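Local coordinates for protein cystalysin (Treponema denticola, PDB 1C7N) that belongs to the class I and II aminotransferase family of pyridoxal-5'-phosphate-dependent proteins and carries bound pyridoxal-5'-phosphate, at residues A[353-357]-A[358-362]; A[17-20]-A[21-24]. All coordinates share one frame; numbering follows the deposited sequence.

Interaction 1: A[353-357]-A[358-362]; sequences FFDEG and YIFGD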
ATOM      1  N   PHE A 353     -10.203  -9.354  26.044  1.00 14.59           N
ATOM      2  CA  PHE A 353     -10.290  -8.227  25.132  1.00 14.27           C
ATOM      3  C   PHE A 353     -11.090  -8.495  23.876  1.00 13.33           C
ATOM      4  O   PHE A 353     -10.583  -9.042  22.901  1.00 13.99           O
ATOM      5  CB  PHE A 353      -8.880  -7.750  24.783  1.00 12.63           C
ATOM      6  CG  PHE A 353      -8.091  -7.330  25.983  1.00 12.18           C
ATOM      7  CD1 PHE A 353      -7.561  -8.281  26.848  1.00 12.03           C
ATOM      8  CD2 PHE A 353      -7.931  -5.982  26.287  1.00 12.24           C
ATOM      9  CE1 PHE A 353      -6.885  -7.896  28.005  1.00 13.28           C
ATOM     10  CE2 PHE A 353      -7.263  -5.587  27.434  1.00 11.73           C
ATOM     11  CZ  PHE A 353      -6.738  -6.541  28.297  1.00 12.74           C
ATOM     12  N   PHE A 354     -12.359  -8.115  23.926  1.00 13.41           N
ATOM     13  CA  PHE A 354     -13.268  -8.291  22.804  1.00 13.23           C
ATOM     14  C   PHE A 354     -13.225  -7.015  21.989  1.00 12.69           C
ATOM     15  O   PHE A 354     -12.459  -6.093  22.273  1.00 12.09           O
ATOM     16  CB  PHE A 354     -14.719  -8.448  23.284  1.00 14.78           C
ATOM     17  CG  PHE A 354     -14.983  -9.668  24.130  1.00 16.75           C
ATOM     18  CD1 PHE A 354     -14.634 -10.938  23.686  1.00 16.63           C
ATOM     19  CD2 PHE A 354     -15.681  -9.546  25.334  1.00 18.18           C
ATOM     20  CE1 PHE A 354     -14.980 -12.074  24.420  1.00 18.44           C
ATOM     21  CE2 PHE A 354     -16.035 -10.677  26.076  1.00 17.49           C
ATOM     22  CZ  PHE A 354     -15.686 -11.942  25.618  1.00 18.42           C
ATOM     23  N   ASP A 355     -14.037  -6.979  20.948  1.00 13.28           N
ATOM     24  CA  ASP A 355     -14.183  -5.766  20.182  1.00 12.57           C
ATOM     25  C   ASP A 355     -15.545  -5.377  20.741  1.00 12.64           C
ATOM     26  O   ASP A 355     -16.565  -5.978  20.395  1.00 12.74           O
ATOM     27  CB  ASP A 355     -14.222  -6.054  18.686  1.00 13.34           C
ATOM     28  CG  ASP A 355     -13.016  -5.474  17.963  1.00 13.77           C
ATOM     29  OD1 ASP A 355     -11.908  -5.529  18.539  1.00 13.35           O
ATOM     30  OD2 ASP A 355     -13.168  -4.968  16.829  1.00 13.53           O
ATOM     31  N   GLU A 356     -15.549  -4.416  21.662  1.00 13.17           N
ATOM     32  CA  GLU A 356     -16.781  -3.987  22.316  1.00 13.15           C
ATOM     33  C   GLU A 356     -17.879  -3.705  21.307  1.00 13.25           C
ATOM     34  O   GLU A 356     -17.679  -2.976  20.337  1.00 12.67           O
ATOM     35  CB  GLU A 356     -16.519  -2.764  23.202  1.00 14.74           C
ATOM     36  CG  GLU A 356     -15.447  -3.006  24.270  1.00 16.34           C
ATOM     37  CD  GLU A 356     -15.866  -4.008  25.340  1.00 17.44           C
ATOM     38  OE1 GLU A 356     -14.997  -4.758  25.824  1.00 19.01           O
ATOM     39  OE2 GLU A 356     -17.055  -4.042  25.711  1.00 18.42           O
ATOM     40  N   GLY A 357     -19.046  -4.295  21.552  1.00 12.83           N
ATOM     41  CA  GLY A 357     -20.172  -4.147  20.650  1.00 11.86           C
ATOM     42  C   GLY A 357     -20.533  -2.747  20.209  1.00 12.29           C
ATOM     43  O   GLY A 357     -20.852  -2.534  19.038  1.00 11.54           O
ATOM     44  N   TYR A 358     -20.466  -1.784  21.124  1.00 11.76           N
ATOM     45  CA  TYR A 358     -20.849  -0.412  20.801  1.00 12.56           C
ATOM     46  C   TYR A 358     -20.044   0.278  19.703  1.00 12.33           C
ATOM     47  O   TYR A 358     -20.531   1.230  19.087  1.00 12.96           O
ATOM     48  CB  TYR A 358     -20.841   0.453  22.073  1.00 12.90           C
ATOM     49  CG  TYR A 358     -19.477   0.903  22.555  1.00 12.66           C
ATOM     50  CD1 TYR A 358     -18.945   2.126  22.150  1.00 14.52           C
ATOM     51  CD2 TYR A 358     -18.727   0.118  23.430  1.00 12.26           C
ATOM     52  CE1 TYR A 358     -17.703   2.561  22.608  1.00 15.41           C
ATOM     53  CE2 TYR A 358     -17.480   0.539  23.893  1.00 13.22           C
ATOM     54  CZ  TYR A 358     -16.976   1.765  23.479  1.00 13.18           C
ATOM     55  OH  TYR A 358     -15.762   2.212  23.946  1.00 13.86           O
ATOM     56  N   ILE A 359     -18.828  -0.188  19.439  1.00 11.90           N
ATOM     57  CA  ILE A 359     -18.021   0.454  18.408  1.00 11.65           C
ATOM     58  C   ILE A 359     -18.583   0.226  17.008  1.00 12.07           C
ATOM     59  O   ILE A 359     -18.192   0.908  16.059  1.00 12.02           O
ATOM     60  CB  ILE A 359     -16.549  -0.024  18.448  1.00 12.03           C
ATOM     61  CG1 ILE A 359     -16.437  -1.463  17.938  1.00 11.71           C
ATOM     62  CG2 ILE A 359     -16.017   0.086  19.865  1.00 10.29           C
ATOM     63  CD1 ILE A 359     -15.007  -1.982  17.890  1.00 13.96           C
ATOM     64  N   PHE A 360     -19.513  -0.720  16.887  1.00 11.36           N
ATOM     65  CA  PHE A 360     -20.132  -1.028  15.600  1.00 11.58           C
ATOM     66  C   PHE A 360     -21.439  -0.274  15.386  1.00 12.76           C
ATOM     67  O   PHE A 360     -22.126  -0.485  14.393  1.00 11.91           O
ATOM     68  CB  PHE A 360     -20.397  -2.531  15.488  1.00 11.14           C
ATOM     69  CG  PHE A 360     -19.158  -3.363  15.578  1.00 11.51           C
ATOM     70  CD1 PHE A 360     -18.774  -3.940  16.784  1.00 10.84           C
ATOM     71  CD2 PHE A 360     -18.339  -3.520  14.464  1.00 11.17           C
ATOM     72  CE1 PHE A 360     -17.588  -4.659  16.882  1.00 11.03           C
ATOM     73  CE2 PHE A 360     -17.152  -4.235  14.550  1.00 11.03           C
ATOM     74  CZ  PHE A 360     -16.773  -4.805  15.759  1.00 11.38           C
ATOM     75  N   GLY A 361     -21.772   0.605  16.325  1.00 13.65           N
ATOM     76  CA  GLY A 361     -23.002   1.369  16.226  1.00 13.69           C
ATOM     77  C   GLY A 361     -23.794   1.189  17.503  1.00 14.52           C
ATOM     78  O   GLY A 361     -23.534   0.263  18.271  1.00 13.65           O
ATOM     79  N   ASP A 362     -24.756   2.069  17.751  1.00 14.32           N
ATOM     80  CA  ASP A 362     -25.551   1.958  18.965  1.00 15.50           C
ATOM     81  C   ASP A 362     -26.290   0.625  19.054  1.00 14.94           C
ATOM     82  O   ASP A 362     -26.643   0.175  20.144  1.00 15.36           O
ATOM     83  CB  ASP A 362     -26.530   3.129  19.056  1.00 17.29           C
ATOM     84  CG  ASP A 362     -25.838   4.433  19.409  1.00 19.34           C
ATOM     85  OD1 ASP A 362     -26.499   5.489  19.384  1.00 19.71           O
ATOM     86  OD2 ASP A 362     -24.626   4.400  19.719  1.00 20.16           O
TER
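The F360 ring meets D355 and G357 across a tight local turn. The carbonyl oxygen of D355 lies in the plane of this ring, at its edge. The carbonyl oxygen of G357 is also at the edge, with G357 O 3.4 Å from F360 CD1. One face of the ring takes CG1 of I359, offset toward the rim. The Y358 ring has CG2 of I359 over the centre of one face, so the I359 branches touch both rings. E356 CB reaches the Y358 ring obliquely, 3.5 Å from Y358 CE2. The Y358 CG sits between the backbone N and the carbonyl carbon (chi1 78°), which turns the ring across the E356 side chain at a slant. Its hydroxyl is bonded to E343 of helix 339-350.

I359 CG1 also presses on the carbonyl oxygen of E356, at 3.1 Å from E356 O. The CD1 end of I359 continues to the carboxylate of D355, with D355 OD2 3.7 Å from I359 CD1. That carboxylate forms a salt bridge with R369 of strand 367-371.

Two backbone bonds close the turn. I359 N donates to E356 O at 3.1 Å, and F360 N donates to G357 O at 3.1 Å. Both are i to i+3 bonds, with the donor well above the carbonyl plane. Two such bonds in succession mark a short 3-10 segment, here leading out of edge strand 355-356 of a small antiparallel sheet.

Interaction 2: A[17-20]-A[21-24]; sequences LKWD and LMYS
L21, M22, Y23 and S24 each donate a backbone N-H to the carbonyl four residues back, from the nearly straight Y23 N to W19 O bond (3.1 Å, 171°) to the longer M22 N to K18 O bond (3.3 Å).

W19 carries most of the side-chain contact. It runs side by side with both M22 and Y23, and all three point the same way. The Y23 hydroxyl comes to the edge of the indole, near its plane, with Y23 OH 3.6 Å from W19 CE3. Y23 CE1 adds an apolar contact to the same indole carbon. The Y23 ring also crowds the backbone, since its CD1 is 3.0 Å from W19 O. Y23 CG stands anti to its own carbonyl carbon (chi1 -68°), which swings the ring back over the preceding turn.

The M22 methyl touches both rings. The M22 chain is extended as far as SD and then bends at chi3 (67°), turning the methyl CE back toward W19. CE lies 3.8 Å from W19 CE3, in an oblique approach to the indole. The same methyl sits over one face of the Y23 ring, offset toward the rim.

These are i to i+3 and i to i+4 contacts on an alpha-helix, here helix 17-25 near the N-terminus of the chain. W19 NE1 is hydrogen-bonded to E42. K18 points away from the following turn, and its NZ makes salt bridges with D40 and E42.

L21 and S24 meet the preceding turn through their CB atoms. L21 CB is 3.2 Å from L17 O, and S24 CB is 3.3 Å from D20 O. At the start of the helix, L17 packs on T65 of the second subunit.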
ATOM      1  N   LEU A  17      -0.771  -4.612  15.970  1.00 13.23           N
ATOM      2  CA  LEU A  17      -1.630  -3.535  16.448  1.00 13.77           C
ATOM      3  C   LEU A  17      -2.615  -4.059  17.482  1.00 12.71           C
ATOM      4  O   LEU A  17      -2.950  -3.362  18.443  1.00 10.60           O
ATOM      5  CB  LEU A  17      -2.402  -2.881  15.295  1.00 15.59           C
ATOM      6  CG  LEU A  17      -1.598  -2.036  14.303  1.00 17.94           C
ATOM      7  CD1 LEU A  17      -0.650  -1.099  15.047  1.00 20.02           C
ATOM      8  CD2 LEU A  17      -0.813  -2.945  13.415  1.00 19.72           C
ATOM      9  N   LYS A  18      -3.067  -5.295  17.285  1.00 12.13           N
ATOM     10  CA  LYS A  18      -4.021  -5.914  18.197  1.00 12.58           C
ATOM     11  C   LYS A  18      -3.430  -6.130  19.583  1.00 12.49           C
ATOM     12  O   LYS A  18      -4.070  -5.830  20.589  1.00 11.51           O
ATOM     13  CB  LYS A  18      -4.510  -7.259  17.646  1.00 13.04           C
ATOM     14  CG  LYS A  18      -5.519  -7.950  18.569  1.00 14.28           C
ATOM     15  CD  LYS A  18      -6.136  -9.191  17.946  1.00 14.73           C
ATOM     16  CE  LYS A  18      -5.110 -10.263  17.661  1.00 16.00           C
ATOM     17  NZ  LYS A  18      -5.740 -11.438  16.984  1.00 12.20           N
ATOM     18  N   TRP A  19      -2.216  -6.667  19.638  1.00 12.25           N
ATOM     19  CA  TRP A  19      -1.567  -6.911  20.921  1.00 13.35           C
ATOM     20  C   TRP A  19      -1.092  -5.616  21.582  1.00 12.22           C
ATOM     21  O   TRP A  19      -1.204  -5.459  22.791  1.00 12.50           O
ATOM     22  CB  TRP A  19      -0.394  -7.886  20.752  1.00 13.68           C
ATOM     23  CG  TRP A  19      -0.822  -9.326  20.625  1.00 14.98           C
ATOM     24  CD1 TRP A  19      -1.593  -9.871  19.635  1.00 14.87           C
ATOM     25  CD2 TRP A  19      -0.510 -10.402  21.525  1.00 14.46           C
ATOM     26  NE1 TRP A  19      -1.778 -11.213  19.865  1.00 15.33           N
ATOM     27  CE2 TRP A  19      -1.124 -11.566  21.016  1.00 14.20           C
ATOM     28  CE3 TRP A  19       0.229 -10.492  22.711  1.00 14.64           C
ATOM     29  CZ2 TRP A  19      -1.023 -12.811  21.652  1.00 14.96           C
ATOM     30  CZ3 TRP A  19       0.332 -11.732  23.345  1.00 15.78           C
ATOM     31  CH2 TRP A  19      -0.292 -12.874  22.813  1.00 14.37           C
ATOM     32  N   ASP A  20      -0.557  -4.683  20.801  1.00 13.67           N
ATOM     33  CA  ASP A  20      -0.099  -3.425  21.385  1.00 13.00           C
ATOM     34  C   ASP A  20      -1.305  -2.682  21.964  1.00 14.35           C
ATOM     35  O   ASP A  20      -1.189  -1.983  22.972  1.00 13.87           O
ATOM     36  CB  ASP A  20       0.607  -2.558  20.337  1.00 13.70           C
ATOM     37  CG  ASP A  20       1.899  -3.189  19.828  1.00 13.59           C
ATOM     38  OD1 ASP A  20       2.418  -4.120  20.484  1.00 11.27           O
ATOM     39  OD2 ASP A  20       2.401  -2.744  18.774  1.00 15.48           O
ATOM     40  N   LEU A  21      -2.461  -2.845  21.329  1.00 14.11           N
ATOM     41  CA  LEU A  21      -3.679  -2.194  21.795  1.00 16.17           C
ATOM     42  C   LEU A  21      -4.075  -2.731  23.161  1.00 16.23           C
ATOM     43  O   LEU A  21      -4.502  -1.977  24.036  1.00 17.45           O
ATOM     44  CB  LEU A  21      -4.828  -2.418  20.801  1.00 15.95           C
ATOM     45  CG  LEU A  21      -6.203  -1.898  21.248  1.00 17.49           C
ATOM     46  CD1 LEU A  21      -6.102  -0.419  21.580  1.00 17.87           C
ATOM     47  CD2 LEU A  21      -7.241  -2.133  20.152  1.00 17.30           C
ATOM     48  N   MET A  22      -3.932  -4.040  23.339  1.00 16.94           N
ATOM     49  CA  MET A  22      -4.272  -4.686  24.599  1.00 17.45           C
ATOM     50  C   MET A  22      -3.402  -4.146  25.726  1.00 18.68           C
ATOM     51  O   MET A  22      -3.909  -3.735  26.771  1.00 18.03           O
ATOM     52  CB  MET A  22      -4.091  -6.203  24.479  1.00 16.95           C
ATOM     53  CG  MET A  22      -4.152  -6.961  25.797  1.00 17.05           C
ATOM     54  SD  MET A  22      -3.936  -8.741  25.572  1.00 14.68           S
ATOM     55  CE  MET A  22      -2.244  -8.827  25.040  1.00 15.21           C
ATOM     56  N   TYR A  23      -2.090  -4.143  25.512  1.00 19.33           N
ATOM     57  CA  TYR A  23      -1.167  -3.652  26.530  1.00 21.80           C
ATOM     58  C   TYR A  23      -1.402  -2.178  26.833  1.00 22.04           C
ATOM     59  O   TYR A  23      -1.217  -1.734  27.969  1.00 21.78           O
ATOM     60  CB  TYR A  23       0.285  -3.878  26.088  1.00 25.13           C
ATOM     61  CG  TYR A  23       0.672  -5.342  26.031  1.00 28.29           C
ATOM     62  CD1 TYR A  23       0.910  -5.979  24.811  1.00 30.20           C
ATOM     63  CD2 TYR A  23       0.766  -6.101  27.197  1.00 30.14           C
ATOM     64  CE1 TYR A  23       1.229  -7.336  24.756  1.00 30.83           C
ATOM     65  CE2 TYR A  23       1.082  -7.461  27.152  1.00 31.36           C
ATOM     66  CZ  TYR A  23       1.312  -8.071  25.931  1.00 31.69           C
ATOM     67  OH  TYR A  23       1.619  -9.414  25.892  1.00 33.39           O
ATOM     68  N   SER A  24      -1.818  -1.425  25.820  1.00 20.96           N
ATOM     69  CA  SER A  24      -2.085  -0.003  25.990  1.00 21.89           C
ATOM     70  C   SER A  24      -3.336   0.196  26.840  1.00 21.84           C
ATOM     71  O   SER A  24      -3.420   1.131  27.640  1.00 21.17           O
ATOM     72  CB  SER A  24      -2.285   0.660  24.629  1.00 22.04           C
ATOM     73  OG  SER A  24      -2.535   2.046  24.779  1.00 24.83           O
TER

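Overall arrangement
Interaction 2 comes first in the chain and interaction 1 far later, yet they touch in the fold. Their centres are 16 Å apart. F353, at the start of 353-357, packs on helix 17-25, with F353 CZ 3.6 Å from M22 CG. M22 thus takes part in both interaction 2 and the join to interaction 1. In interaction 1 the side chain of F360 is about 7 Å from a bound pyridoxal-5'-phosphate. F360 also touches P176, next in sequence to N175 of the pyridoxal-5'-phosphate pocket. In interaction 2 the side chain of L17 is about 11 Å from a bound pyridoxal-5'-phosphate, and L17 also meets the second subunit.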